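Local coordinates for Ketoacyl_synth_N domain-containing protein (Photorhabdus luminescens subsp. laumondii, PDB 6SMO) that probably serves as a ketoacyl-synthase-family subunit of a polyketide synthase, pairing with a ketosynthase chain and helping to line a pocket for a poly-keto chain, at residues G105-I110 and T131-A136; D67-Y72 and P135-G140; S186-S191 and F218-A223. All blocks are in the same frame, centred on the assembly; numbering follows the deposited sequence.

In the fold
Along the chain from the N terminus, the start of helix 68-84 comes first and is met by P135-G140, so contact 2 closes a long loop that includes strand 96-101. Contact 1 nests inside it: G105-I110, after that strand, meets T131-A136, and both contacts end on the shared residues P135 and A136. Contact 3 follows in series, joining the end of strand 180-187 to strand 218-229 across helix 192-204. D67 of contact 2 touches the G105-I110 loop, whose Q108 packs on H188 and S191 of contact 3, and F69 and Y72 bring the helix onto S186 and E220. The ligand-lining W133-F134 stretch is thereby tied, through the G105-I110 loop and helix 68-84, to the sheet.

Contact 1 (G105-I110 and T131-A136); sequences GGWQHI and TAWFPA. With LKZ (3,5,7,9,11-pentakis(oxidanylidene)dodecanal), chain H.
Contact 1 is a buried, largely aromatic meeting of W107 and W133, in which the loop between strand 96-101 and helix 111-116 lies against the end of helix 129-132. The two indoles run alongside each other in an edge-to-face pair, five-membered ring centroids 4.6 Å apart and planes at 72°. The pyrrole edge of W133 looks onto one face of W107, so NE1 of W133 stands 3.4 Å from NE1 of W107; both are donors and no bond joins them. I110 CD1 reaches the same face of W107 and also packs on W133 CB, at 3.5 Å. The backbones themselves join only weakly, G106 N to W133 O (2.9 Å, 124°).

W133 and F134, with V129 and A130, line the LKZ pocket of this ketoacyl-synthase N-terminal domain. W133 has CG anti to its own N (chi1 170°), which sends the benzene end to the polyketide aldehyde: CE3 lies 3.4 Å from LKZ O22. F134 offers a ring face to LKZ O20, 3.3 Å from CE2. F428 N of the PKS_KS chain hydrogen-bonds the ligand. H109 meets A132 CB through ND1, while its NE2 bonds to R64 O.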
ATOM      1  N   GLY C 105       3.829   3.398   9.418  1.00 37.13           N
ATOM      2  CA  GLY C 105       4.865   3.665   8.399  1.00 37.16           C
ATOM      3  C   GLY C 105       6.259   3.684   9.004  1.00 37.59           C
ATOM      4  O   GLY C 105       6.512   2.881   9.925  1.00 38.42           O
ATOM      5  N   GLY C 106       7.129   4.570   8.509  1.00 37.37           N
ATOM      6  CA  GLY C 106       8.538   4.687   8.935  1.00 37.47           C
ATOM      7  C   GLY C 106       8.956   6.132   9.148  1.00 37.50           C
ATOM      8  O   GLY C 106       9.631   6.689   8.259  1.00 36.76           O
ATOM      9  N   TRP C 107       8.591   6.710  10.296  1.00 37.94           N
ATOM     10  CA  TRP C 107       8.839   8.135  10.645  1.00 38.68           C
ATOM     11  C   TRP C 107      10.288   8.343  11.103  1.00 40.14           C
ATOM     12  O   TRP C 107      10.798   9.464  10.915  1.00 40.28           O
ATOM     13  CB  TRP C 107       7.838   8.618  11.705  1.00 38.80           C
ATOM     14  CG  TRP C 107       6.562   9.133  11.116  1.00 38.41           C
ATOM     15  CD1 TRP C 107       5.352   8.502  11.080  1.00 38.14           C
ATOM     16  CD2 TRP C 107       6.378  10.393  10.447  1.00 38.51           C
ATOM     17  NE1 TRP C 107       4.426   9.287  10.448  1.00 38.23           N
ATOM     18  CE2 TRP C 107       5.026  10.452  10.047  1.00 38.41           C
ATOM     19  CE3 TRP C 107       7.217  11.475  10.157  1.00 38.95           C
ATOM     20  CZ2 TRP C 107       4.501  11.552   9.370  1.00 38.88           C
ATOM     21  CZ3 TRP C 107       6.698  12.561   9.488  1.00 39.34           C
ATOM     22  CH2 TRP C 107       5.357  12.597   9.101  1.00 39.26           C
ATOM     23  N   GLN C 108      10.921   7.312  11.674  1.00 41.39           N
ATOM     24  CA  GLN C 108      12.295   7.378  12.248  1.00 42.91           C
ATOM     25  C   GLN C 108      13.289   7.870  11.186  1.00 43.27           C
ATOM     26  O   GLN C 108      14.220   8.611  11.560  1.00 44.64           O
ATOM     27  CB  GLN C 108      12.718   6.012  12.798  1.00 43.64           C
ATOM     28  CG  GLN C 108      14.129   5.982  13.373  1.00 44.48           C
ATOM     29  CD  GLN C 108      14.330   6.995  14.474  1.00 45.02           C
ATOM     30  OE1 GLN C 108      13.652   6.971  15.498  1.00 45.85           O
ATOM     31  NE2 GLN C 108      15.276   7.898  14.270  1.00 45.27           N
ATOM     32  N   HIS C 109      13.097   7.480   9.920  1.00 43.07           N
ATOM     33  CA  HIS C 109      14.046   7.730   8.801  1.00 42.94           C
ATOM     34  C   HIS C 109      13.860   9.137   8.213  1.00 43.72           C
ATOM     35  O   HIS C 109      14.824   9.626   7.590  1.00 45.05           O
ATOM     36  CB  HIS C 109      13.896   6.654   7.714  1.00 42.26           C
ATOM     37  CG  HIS C 109      15.119   6.466   6.880  1.00 41.10           C
ATOM     38  ND1 HIS C 109      15.340   7.176   5.715  1.00 40.61           N
ATOM     39  CD2 HIS C 109      16.187   5.652   7.035  1.00 40.27           C
ATOM     40  CE1 HIS C 109      16.491   6.808   5.191  1.00 40.01           C
ATOM     41  NE2 HIS C 109      17.029   5.874   5.982  1.00 39.83           N
ATOM     42  N   ILE C 110      12.686   9.760   8.389  1.00 43.76           N
ATOM     43  CA  ILE C 110      12.290  10.998   7.645  1.00 44.06           C
ATOM     44  C   ILE C 110      11.987  12.171   8.592  1.00 44.81           C
ATOM     45  O   ILE C 110      11.916  13.303   8.080  1.00 44.84           O
ATOM     46  CB  ILE C 110      11.099  10.709   6.705  1.00 42.84           C
ATOM     47  CG1 ILE C 110       9.779  10.540   7.464  1.00 41.99           C
ATOM     48  CG2 ILE C 110      11.396   9.508   5.818  1.00 42.90           C
ATOM     49  CD1 ILE C 110       8.550  10.714   6.600  1.00 41.49           C
ATOM     50  N   THR C 131      10.710   6.524  -0.453  1.00 36.52           N
ATOM     51  CA  THR C 131      10.567   5.058  -0.336  1.00 36.37           C
ATOM     52  C   THR C 131      10.658   4.578   1.107  1.00 36.21           C
ATOM     53  O   THR C 131      10.139   3.529   1.375  1.00 36.80           O
ATOM     54  CB  THR C 131      11.601   4.352  -1.208  1.00 36.86           C
ATOM     55  OG1 THR C 131      12.825   5.041  -0.992  1.00 37.37           O
ATOM     56  CG2 THR C 131      11.255   4.427  -2.674  1.00 36.97           C
ATOM     57  N   ALA C 132      11.333   5.301   1.983  1.00 35.80           N
ATOM     58  CA  ALA C 132      11.512   4.836   3.371  1.00 36.03           C
ATOM     59  C   ALA C 132      10.241   4.864   4.223  1.00 35.87           C
ATOM     60  O   ALA C 132      10.061   3.971   5.022  1.00 36.28           O
ATOM     61  CB  ALA C 132      12.631   5.611   4.009  1.00 36.16           C
ATOM     62  N   TRP C 133       9.465   5.932   4.138  1.00 35.99           N
ATOM     63  CA  TRP C 133       8.283   6.108   5.013  1.00 36.15           C
ATOM     64  C   TRP C 133       7.078   5.220   4.697  1.00 35.22           C
ATOM     65  O   TRP C 133       6.541   4.647   5.622  1.00 35.11           O
ATOM     66  CB  TRP C 133       7.907   7.587   5.112  1.00 36.75           C
ATOM     67  CG  TRP C 133       6.590   7.804   5.785  1.00 37.49           C
ATOM     68  CD1 TRP C 133       6.365   7.958   7.117  1.00 37.97           C
ATOM     69  CD2 TRP C 133       5.304   7.872   5.155  1.00 37.82           C
ATOM     70  NE1 TRP C 133       5.035   8.104   7.358  1.00 38.17           N
ATOM     71  CE2 TRP C 133       4.358   8.067   6.174  1.00 38.29           C
ATOM     72  CE3 TRP C 133       4.858   7.795   3.839  1.00 38.08           C
ATOM     73  CZ2 TRP C 133       2.997   8.178   5.914  1.00 38.48           C
ATOM     74  CZ3 TRP C 133       3.513   7.898   3.587  1.00 38.32           C
ATOM     75  CH2 TRP C 133       2.597   8.092   4.607  1.00 38.22           C
ATOM     76  N   PHE C 134       6.728   5.046   3.432  1.00 34.73           N
ATOM     77  CA  PHE C 134       5.443   4.367   3.129  1.00 34.64           C
ATOM     78  C   PHE C 134       5.401   2.924   3.621  1.00 34.78           C
ATOM     79  O   PHE C 134       6.387   2.234   3.567  1.00 35.89           O
ATOM     80  CB  PHE C 134       4.963   4.642   1.702  1.00 34.26           C
ATOM     81  CG  PHE C 134       5.621   3.850   0.609  1.00 34.12           C
ATOM     82  CD1 PHE C 134       6.991   3.792   0.498  1.00 34.21           C
ATOM     83  CD2 PHE C 134       4.862   3.189  -0.333  1.00 33.97           C
ATOM     84  CE1 PHE C 134       7.582   3.074  -0.521  1.00 34.35           C
ATOM     85  CE2 PHE C 134       5.458   2.467  -1.345  1.00 33.90           C
ATOM     86  CZ  PHE C 134       6.818   2.407  -1.433  1.00 34.26           C
ATOM     87  N   PRO C 135       4.221   2.432   4.040  1.00 34.27           N
ATOM     88  CA  PRO C 135       4.058   1.086   4.552  1.00 34.20           C
ATOM     89  C   PRO C 135       4.398  -0.029   3.553  1.00 34.32           C
ATOM     90  O   PRO C 135       4.893  -1.032   3.965  1.00 35.03           O
ATOM     91  CB  PRO C 135       2.570   1.035   4.880  1.00 33.93           C
ATOM     92  CG  PRO C 135       2.185   2.444   5.106  1.00 33.72           C
ATOM     93  CD  PRO C 135       2.980   3.177   4.068  1.00 33.84           C
ATOM     94  N   ALA C 136       4.258   0.225   2.251  1.00 34.10           N
ATOM     95  CA  ALA C 136       4.504  -0.763   1.176  1.00 33.89           C
ATOM     96  C   ALA C 136       5.983  -0.894   0.810  1.00 33.93           C
ATOM     97  O   ALA C 136       6.256  -1.513  -0.191  1.00 33.88           O
ATOM     98  CB  ALA C 136       3.681  -0.429  -0.028  1.00 33.99           C
TER
HETATM   99  C4  LKZ H 501       6.172  10.380   0.063  1.00 56.67           C
HETATM  100  C5  LKZ H 501       5.831   8.928   0.287  1.00 55.90           C
HETATM  101  C6  LKZ H 501       4.494   8.428  -0.270  1.00 54.13           C
HETATM  102  C7  LKZ H 501       4.769   7.492  -1.427  1.00 53.98           C
HETATM  103  C8  LKZ H 501       3.604   6.773  -2.117  1.00 53.57           C
HETATM  104  C10 LKZ H 501       4.178   5.996  -7.255  1.00 50.39           C
HETATM  105  C22 LKZ H 501       5.836  11.136   1.334  1.00 57.45           C
HETATM  106  C11 LKZ H 501       2.890   6.767  -7.398  1.00 49.00           C
HETATM  107  O19 LKZ H 501       2.841   7.865  -7.922  1.00 50.76           O
HETATM  108  C3  LKZ H 501       4.164   5.543  -5.808  1.00 51.25           C
HETATM  109  O23 LKZ H 501       4.306   4.365  -5.528  1.00 51.50           O
HETATM  110  C2  LKZ H 501       3.832   6.598  -4.744  1.00 52.69           C
HETATM  111  C9  LKZ H 501       4.182   6.072  -3.350  1.00 53.28           C
HETATM  112  O20 LKZ H 501       4.976   5.164  -3.204  1.00 54.56           O
HETATM  113  O21 LKZ H 501       5.903   7.359  -1.833  1.00 53.48           O
HETATM  114  O22 LKZ H 501       6.593   8.210   0.912  1.00 56.92           O
HETATM  115  O24 LKZ H 501       6.675  11.383   2.188  1.00 58.84           O
HETATM  116  C23 LKZ H 501       4.392  11.574   1.479  1.00 57.56           C

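Contact 2 (D67-Y72 and P135-G140); sequences DEFSVY and PAALQG
The backbones of S70 and L138 come closest here, CA to CA 4.9 Å, where the first turn of helix 68-84 meets the first turn of helix 137-146; no hydrogen bond crosses between the two segments. F69 and L138 account for the larger share of the buried surface. The phenyl ring of F69 extends toward the other segment with its far edge leading: CE2 lies 3.7 Å from P135 O, which sits in the ring plane, and CZ lies 4.0 Å from A137 CB. L138 adds its CB, 4.2 Å from F69 CE2, on an oblique approach to the ring. With CG of L138 anti to the backbone N (chi1 -172°), its two methyls are carried to the backbone of the opposing helix; CD1 comes 3.5 Å from S70 O and CD2 rests 4.0 Å from F69 O.

Both segments belong to the N-terminal ketoacyl-synthase domain of the thiolase superfamily, and the contact joins two helices at their starts, each with its N-cap residue, D67 or A136, immediately before the first turn. D67 caps its helix with a straight but weak bond from F69 N to OD2 (3.3 Å, 170°), and its other oxygen, OD1, accepts from H109 N. S70 is small, consistent with the close approach of the helices at this point; its OG lies 3.9 Å from A137 CB and over one face of the F69 ring. Beyond the pair, L138 packs on V100 of strand 96-101, A136 O accepts a bond from S429 OG of the PKS_KS chain, and P135 packs on F167 of that chain.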
ATOM      1  N   ASP C  67      13.849   2.412   6.671  1.00 46.23           N
ATOM      2  CA  ASP C  67      13.402   2.674   8.066  1.00 45.99           C
ATOM      3  C   ASP C  67      13.488   1.369   8.866  1.00 45.88           C
ATOM      4  O   ASP C  67      13.591   0.298   8.239  1.00 45.98           O
ATOM      5  CB  ASP C  67      11.985   3.254   8.089  1.00 45.51           C
ATOM      6  CG  ASP C  67      11.566   3.794   9.446  1.00 45.26           C
ATOM      7  OD1 ASP C  67      11.859   4.972   9.721  1.00 46.27           O
ATOM      8  OD2 ASP C  67      10.963   3.026  10.221  1.00 44.91           O
ATOM      9  N   GLU C  68      13.437   1.463  10.200  1.00 45.96           N
ATOM     10  CA  GLU C  68      13.619   0.327  11.146  1.00 46.25           C
ATOM     11  C   GLU C  68      12.477  -0.691  11.015  1.00 44.76           C
ATOM     12  O   GLU C  68      12.724  -1.872  11.325  1.00 45.05           O
ATOM     13  CB  GLU C  68      13.728   0.844  12.583  1.00 47.09           C
ATOM     14  CG  GLU C  68      15.035   1.563  12.873  1.00 48.69           C
ATOM     15  CD  GLU C  68      16.280   0.703  12.733  1.00 50.17           C
ATOM     16  OE1 GLU C  68      16.268  -0.443  13.228  1.00 51.12           O
ATOM     17  OE2 GLU C  68      17.257   1.179  12.119  1.00 50.86           O
ATOM     18  N   PHE C  69      11.280  -0.272  10.585  1.00 43.40           N
ATOM     19  CA  PHE C  69      10.099  -1.166  10.431  1.00 42.37           C
ATOM     20  C   PHE C  69      10.358  -2.152   9.284  1.00 41.42           C
ATOM     21  O   PHE C  69       9.919  -3.315   9.386  1.00 40.37           O
ATOM     22  CB  PHE C  69       8.804  -0.364  10.247  1.00 41.87           C
ATOM     23  CG  PHE C  69       8.404  -0.078   8.821  1.00 41.52           C
ATOM     24  CD1 PHE C  69       8.878   1.046   8.163  1.00 41.59           C
ATOM     25  CD2 PHE C  69       7.533  -0.918   8.144  1.00 41.01           C
ATOM     26  CE1 PHE C  69       8.503   1.316   6.855  1.00 41.15           C
ATOM     27  CE2 PHE C  69       7.159  -0.648   6.834  1.00 40.66           C
ATOM     28  CZ  PHE C  69       7.644   0.468   6.193  1.00 40.85           C
ATOM     29  N   SER C  70      11.056  -1.706   8.233  1.00 41.13           N
ATOM     30  CA  SER C  70      11.508  -2.551   7.095  1.00 41.16           C
ATOM     31  C   SER C  70      12.648  -3.473   7.550  1.00 41.18           C
ATOM     32  O   SER C  70      12.693  -4.625   7.076  1.00 40.46           O
ATOM     33  CB  SER C  70      11.912  -1.712   5.907  1.00 41.30           C
ATOM     34  OG  SER C  70      10.774  -1.123   5.295  1.00 41.52           O
ATOM     35  N   VAL C  71      13.526  -2.983   8.433  1.00 41.07           N
ATOM     36  CA  VAL C  71      14.656  -3.761   9.027  1.00 41.30           C
ATOM     37  C   VAL C  71      14.074  -4.927   9.839  1.00 41.12           C
ATOM     38  O   VAL C  71      14.534  -6.067   9.639  1.00 41.48           O
ATOM     39  CB  VAL C  71      15.579  -2.870   9.885  1.00 41.63           C
ATOM     40  CG1 VAL C  71      16.574  -3.683  10.702  1.00 42.04           C
ATOM     41  CG2 VAL C  71      16.310  -1.840   9.036  1.00 41.75           C
ATOM     42  N   TYR C  72      13.096  -4.648  10.709  1.00 40.68           N
ATOM     43  CA  TYR C  72      12.405  -5.647  11.570  1.00 40.60           C
ATOM     44  C   TYR C  72      11.702  -6.694  10.696  1.00 40.45           C
ATOM     45  O   TYR C  72      11.669  -7.878  11.083  1.00 40.06           O
ATOM     46  CB  TYR C  72      11.385  -4.979  12.497  1.00 40.28           C
ATOM     47  CG  TYR C  72      11.934  -3.982  13.490  1.00 40.37           C
ATOM     48  CD1 TYR C  72      13.205  -4.109  14.029  1.00 40.66           C
ATOM     49  CD2 TYR C  72      11.156  -2.918  13.919  1.00 40.20           C
ATOM     50  CE1 TYR C  72      13.697  -3.191  14.945  1.00 41.05           C
ATOM     51  CE2 TYR C  72      11.630  -1.995  14.838  1.00 40.46           C
ATOM     52  CZ  TYR C  72      12.905  -2.133  15.355  1.00 41.05           C
ATOM     53  OH  TYR C  72      13.379  -1.227  16.260  1.00 41.67           O
ATOM     54  N   PRO C 135       4.221   2.432   4.040  1.00 34.27           N
ATOM     55  CA  PRO C 135       4.058   1.086   4.552  1.00 34.20           C
ATOM     56  C   PRO C 135       4.398  -0.029   3.553  1.00 34.32           C
ATOM     57  O   PRO C 135       4.893  -1.032   3.965  1.00 35.03           O
ATOM     58  CB  PRO C 135       2.570   1.035   4.880  1.00 33.93           C
ATOM     59  CG  PRO C 135       2.185   2.444   5.106  1.00 33.72           C
ATOM     60  CD  PRO C 135       2.980   3.177   4.068  1.00 33.84           C
ATOM     61  N   ALA C 136       4.258   0.225   2.251  1.00 34.10           N
ATOM     62  CA  ALA C 136       4.504  -0.763   1.176  1.00 33.89           C
ATOM     63  C   ALA C 136       5.983  -0.894   0.810  1.00 33.93           C
ATOM     64  O   ALA C 136       6.256  -1.513  -0.191  1.00 33.88           O
ATOM     65  CB  ALA C 136       3.681  -0.429  -0.028  1.00 33.99           C
ATOM     66  N   ALA C 137       6.819  -0.236   1.597  1.00 33.92           N
ATOM     67  CA  ALA C 137       8.279  -0.253   1.451  1.00 33.94           C
ATOM     68  C   ALA C 137       8.783  -1.659   1.732  1.00 33.72           C
ATOM     69  O   ALA C 137       9.630  -2.121   1.002  1.00 34.25           O
ATOM     70  CB  ALA C 137       8.846   0.735   2.426  1.00 34.03           C
ATOM     71  N   LEU C 138       8.221  -2.305   2.747  1.00 33.33           N
ATOM     72  CA  LEU C 138       8.692  -3.638   3.190  1.00 33.26           C
ATOM     73  C   LEU C 138       8.508  -4.674   2.092  1.00 33.34           C
ATOM     74  O   LEU C 138       9.440  -5.405   1.845  1.00 33.67           O
ATOM     75  CB  LEU C 138       7.941  -4.037   4.463  1.00 33.11           C
ATOM     76  CG  LEU C 138       8.414  -5.302   5.178  1.00 33.20           C
ATOM     77  CD1 LEU C 138       9.915  -5.440   5.131  1.00 33.38           C
ATOM     78  CD2 LEU C 138       7.944  -5.323   6.606  1.00 33.14           C
ATOM     79  N   GLN C 139       7.355  -4.674   1.439  1.00 33.04           N
ATOM     80  CA  GLN C 139       7.074  -5.674   0.389  1.00 33.12           C
ATOM     81  C   GLN C 139       8.058  -5.502  -0.762  1.00 33.19           C
ATOM     82  O   GLN C 139       8.515  -6.509  -1.243  1.00 33.84           O
ATOM     83  CB  GLN C 139       5.586  -5.674   0.033  1.00 32.75           C
ATOM     84  CG  GLN C 139       5.197  -4.933  -1.233  1.00 32.66           C
ATOM     85  CD  GLN C 139       3.713  -4.827  -1.316  1.00 32.54           C
ATOM     86  OE1 GLN C 139       3.125  -3.987  -0.683  1.00 32.41           O
ATOM     87  NE2 GLN C 139       3.099  -5.703  -2.069  1.00 33.17           N
ATOM     88  N   GLY C 140       8.347  -4.265  -1.158  1.00 33.14           N
ATOM     89  CA  GLY C 140       9.277  -3.961  -2.247  1.00 33.36           C
ATOM     90  C   GLY C 140      10.695  -4.312  -1.889  1.00 33.81           C
ATOM     91  O   GLY C 140      11.396  -4.803  -2.741  1.00 34.25           O
TER

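Contact 3 (S186-S191 and F218-A223); sequences SEHLSS and FSEGAA
E220 and S190 meet at a buried carboxylate, the polar centre of the contact. S190 OG donates to E220 OE2 at 2.7 Å, coming from above the carboxylate plane, 54° out of it, and L189 N adds a weaker bond to the same oxygen (3.3 Å, 151°). OE2 is thus gripped by two donors from one turn of chain. The E220 side chain starts with CG between the backbone N and the carbonyl carbon (chi1 62°) and is extended beyond it, which takes the carboxylate past E187 O to this turn. H188 runs alongside in the same direction. The second oxygen, OE1, receives a weak bond from Y72 OH of helix 68-84, which probably helps to fix the acid's orientation.

Further along, E187 and G221 form a hydrogen-bonded antiparallel pair, E187 N to G221 O at 2.9 Å and G221 N to E187 O at 3.1 Å. S186 and A222 follow as a non-hydrogen-bonded pair, with S186 CB 3.7 Å from A222 CB; the S186 hydroxyl is bonded to F69 O. At the other end L189 CD1 packs on F218 CB, 4.3 Å away, and both side chains rest on L198 of helix 192-204. Strands 180-187 and 218-229, the latter interrupted at E220, pair here as antiparallel neighbours in the mixed central sheet of a thiolase-type ketoacyl-synthase fold.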
ATOM      1  N   SER C 186       4.874  -5.733  10.674  1.00 34.39           N
ATOM      2  CA  SER C 186       6.019  -5.067  11.347  1.00 35.17           C
ATOM      3  C   SER C 186       5.628  -3.641  11.750  1.00 35.54           C
ATOM      4  O   SER C 186       4.831  -3.018  11.020  1.00 35.21           O
ATOM      5  CB  SER C 186       7.238  -5.068  10.462  1.00 35.31           C
ATOM      6  OG  SER C 186       8.344  -4.478  11.127  1.00 35.38           O
ATOM      7  N   GLU C 187       6.220  -3.148  12.838  1.00 36.60           N
ATOM      8  CA  GLU C 187       5.959  -1.781  13.348  1.00 37.68           C
ATOM      9  C   GLU C 187       7.189  -1.245  14.087  1.00 38.93           C
ATOM     10  O   GLU C 187       7.853  -2.013  14.781  1.00 38.64           O
ATOM     11  CB  GLU C 187       4.823  -1.802  14.370  1.00 37.39           C
ATOM     12  CG  GLU C 187       3.442  -2.043  13.795  1.00 37.09           C
ATOM     13  CD  GLU C 187       2.841  -0.922  12.972  1.00 37.06           C
ATOM     14  OE1 GLU C 187       1.807  -1.150  12.357  1.00 36.77           O
ATOM     15  OE2 GLU C 187       3.416   0.163  12.949  1.00 37.64           O
ATOM     16  N   HIS C 188       7.463   0.044  13.907  1.00 40.73           N
ATOM     17  CA  HIS C 188       8.485   0.831  14.648  1.00 42.27           C
ATOM     18  C   HIS C 188       7.799   2.047  15.283  1.00 43.53           C
ATOM     19  O   HIS C 188       7.339   2.924  14.523  1.00 43.92           O
ATOM     20  CB  HIS C 188       9.636   1.236  13.719  1.00 42.89           C
ATOM     21  CG  HIS C 188      10.706   2.019  14.404  1.00 43.98           C
ATOM     22  ND1 HIS C 188      11.692   1.415  15.161  1.00 44.71           N
ATOM     23  CD2 HIS C 188      10.947   3.346  14.456  1.00 44.61           C
ATOM     24  CE1 HIS C 188      12.496   2.339  15.647  1.00 45.05           C
ATOM     25  NE2 HIS C 188      12.061   3.533  15.229  1.00 44.99           N
ATOM     26  N   LEU C 189       7.735   2.090  16.619  1.00 44.95           N
ATOM     27  CA  LEU C 189       6.959   3.097  17.396  1.00 45.85           C
ATOM     28  C   LEU C 189       7.896   3.972  18.242  1.00 47.56           C
ATOM     29  O   LEU C 189       7.372   4.779  19.036  1.00 48.38           O
ATOM     30  CB  LEU C 189       5.958   2.360  18.294  1.00 45.52           C
ATOM     31  CG  LEU C 189       5.068   1.325  17.606  1.00 44.85           C
ATOM     32  CD1 LEU C 189       4.238   0.566  18.629  1.00 44.83           C
ATOM     33  CD2 LEU C 189       4.165   1.975  16.568  1.00 44.60           C
ATOM     34  N   SER C 190       9.217   3.835  18.077  1.00 48.97           N
ATOM     35  CA  SER C 190      10.247   4.473  18.943  1.00 50.49           C
ATOM     36  C   SER C 190      10.639   5.862  18.419  1.00 51.19           C
ATOM     37  O   SER C 190      11.401   6.552  19.126  1.00 52.24           O
ATOM     38  CB  SER C 190      11.457   3.585  19.088  1.00 50.74           C
ATOM     39  OG  SER C 190      11.133   2.409  19.813  1.00 50.97           O
ATOM     40  N   SER C 191      10.147   6.264  17.240  1.00 51.49           N
ATOM     41  CA  SER C 191      10.425   7.590  16.623  1.00 51.38           C
ATOM     42  C   SER C 191       9.683   8.678  17.398  1.00 51.73           C
ATOM     43  O   SER C 191       8.502   8.521  17.702  1.00 50.53           O
ATOM     44  CB  SER C 191      10.074   7.607  15.155  1.00 51.31           C
ATOM     45  OG  SER C 191       8.679   7.443  14.956  1.00 51.14           O
ATOM     46  N   PHE C 218       2.961  -0.531  25.052  1.00 49.90           N
ATOM     47  CA  PHE C 218       3.145  -0.815  23.604  1.00 48.56           C
ATOM     48  C   PHE C 218       4.517  -1.458  23.385  1.00 47.91           C
ATOM     49  O   PHE C 218       5.440  -1.203  24.187  1.00 48.47           O
ATOM     50  CB  PHE C 218       3.020   0.464  22.772  1.00 48.19           C
ATOM     51  CG  PHE C 218       1.738   1.230  22.975  1.00 48.62           C
ATOM     52  CD1 PHE C 218       0.627   0.975  22.185  1.00 48.31           C
ATOM     53  CD2 PHE C 218       1.643   2.208  23.953  1.00 48.97           C
ATOM     54  CE1 PHE C 218      -0.552   1.681  22.371  1.00 48.74           C
ATOM     55  CE2 PHE C 218       0.463   2.913  24.138  1.00 49.57           C
ATOM     56  CZ  PHE C 218      -0.632   2.649  23.347  1.00 49.50           C
ATOM     57  N   SER C 219       4.639  -2.274  22.339  1.00 46.53           N
ATOM     58  CA  SER C 219       5.921  -2.931  21.986  1.00 46.04           C
ATOM     59  C   SER C 219       6.087  -2.922  20.468  1.00 45.53           C
ATOM     60  O   SER C 219       5.112  -3.169  19.767  1.00 45.35           O
ATOM     61  CB  SER C 219       5.971  -4.330  22.498  1.00 45.74           C
ATOM     62  OG  SER C 219       5.817  -4.358  23.901  1.00 46.22           O
ATOM     63  N   GLU C 220       7.299  -2.662  19.991  1.00 45.43           N
ATOM     64  CA  GLU C 220       7.576  -2.675  18.536  1.00 44.70           C
ATOM     65  C   GLU C 220       8.191  -4.023  18.161  1.00 43.50           C
ATOM     66  O   GLU C 220       8.459  -4.831  19.043  1.00 44.04           O
ATOM     67  CB  GLU C 220       8.521  -1.535  18.169  1.00 45.64           C
ATOM     68  CG  GLU C 220       9.879  -1.635  18.831  1.00 46.77           C
ATOM     69  CD  GLU C 220      10.802  -0.487  18.481  1.00 47.94           C
ATOM     70  OE1 GLU C 220      12.025  -0.621  18.651  1.00 49.25           O
ATOM     71  OE2 GLU C 220      10.294   0.554  18.062  1.00 48.22           O
ATOM     72  N   GLY C 221       8.379  -4.247  16.870  1.00 41.62           N
ATOM     73  CA  GLY C 221       8.988  -5.491  16.361  1.00 40.86           C
ATOM     74  C   GLY C 221       8.315  -5.963  15.086  1.00 39.58           C
ATOM     75  O   GLY C 221       7.772  -5.113  14.352  1.00 39.04           O
ATOM     76  N   ALA C 222       8.344  -7.274  14.833  1.00 38.80           N
ATOM     77  CA  ALA C 222       7.804  -7.910  13.609  1.00 37.85           C
ATOM     78  C   ALA C 222       7.491  -9.387  13.868  1.00 37.14           C
ATOM     79  O   ALA C 222       8.094  -9.979  14.786  1.00 37.67           O
ATOM     80  CB  ALA C 222       8.786  -7.748  12.475  1.00 37.55           C
ATOM     81  N   ALA C 223       6.571  -9.942  13.077  1.00 36.08           N
ATOM     82  CA  ALA C 223       6.145 -11.359  13.098  1.00 35.68           C
ATOM     83  C   ALA C 223       5.706 -11.758  11.686  1.00 35.28           C
ATOM     84  O   ALA C 223       4.887 -11.025  11.100  1.00 34.92           O
ATOM     85  CB  ALA C 223       5.032 -11.545  14.101  1.00 35.30           C
TER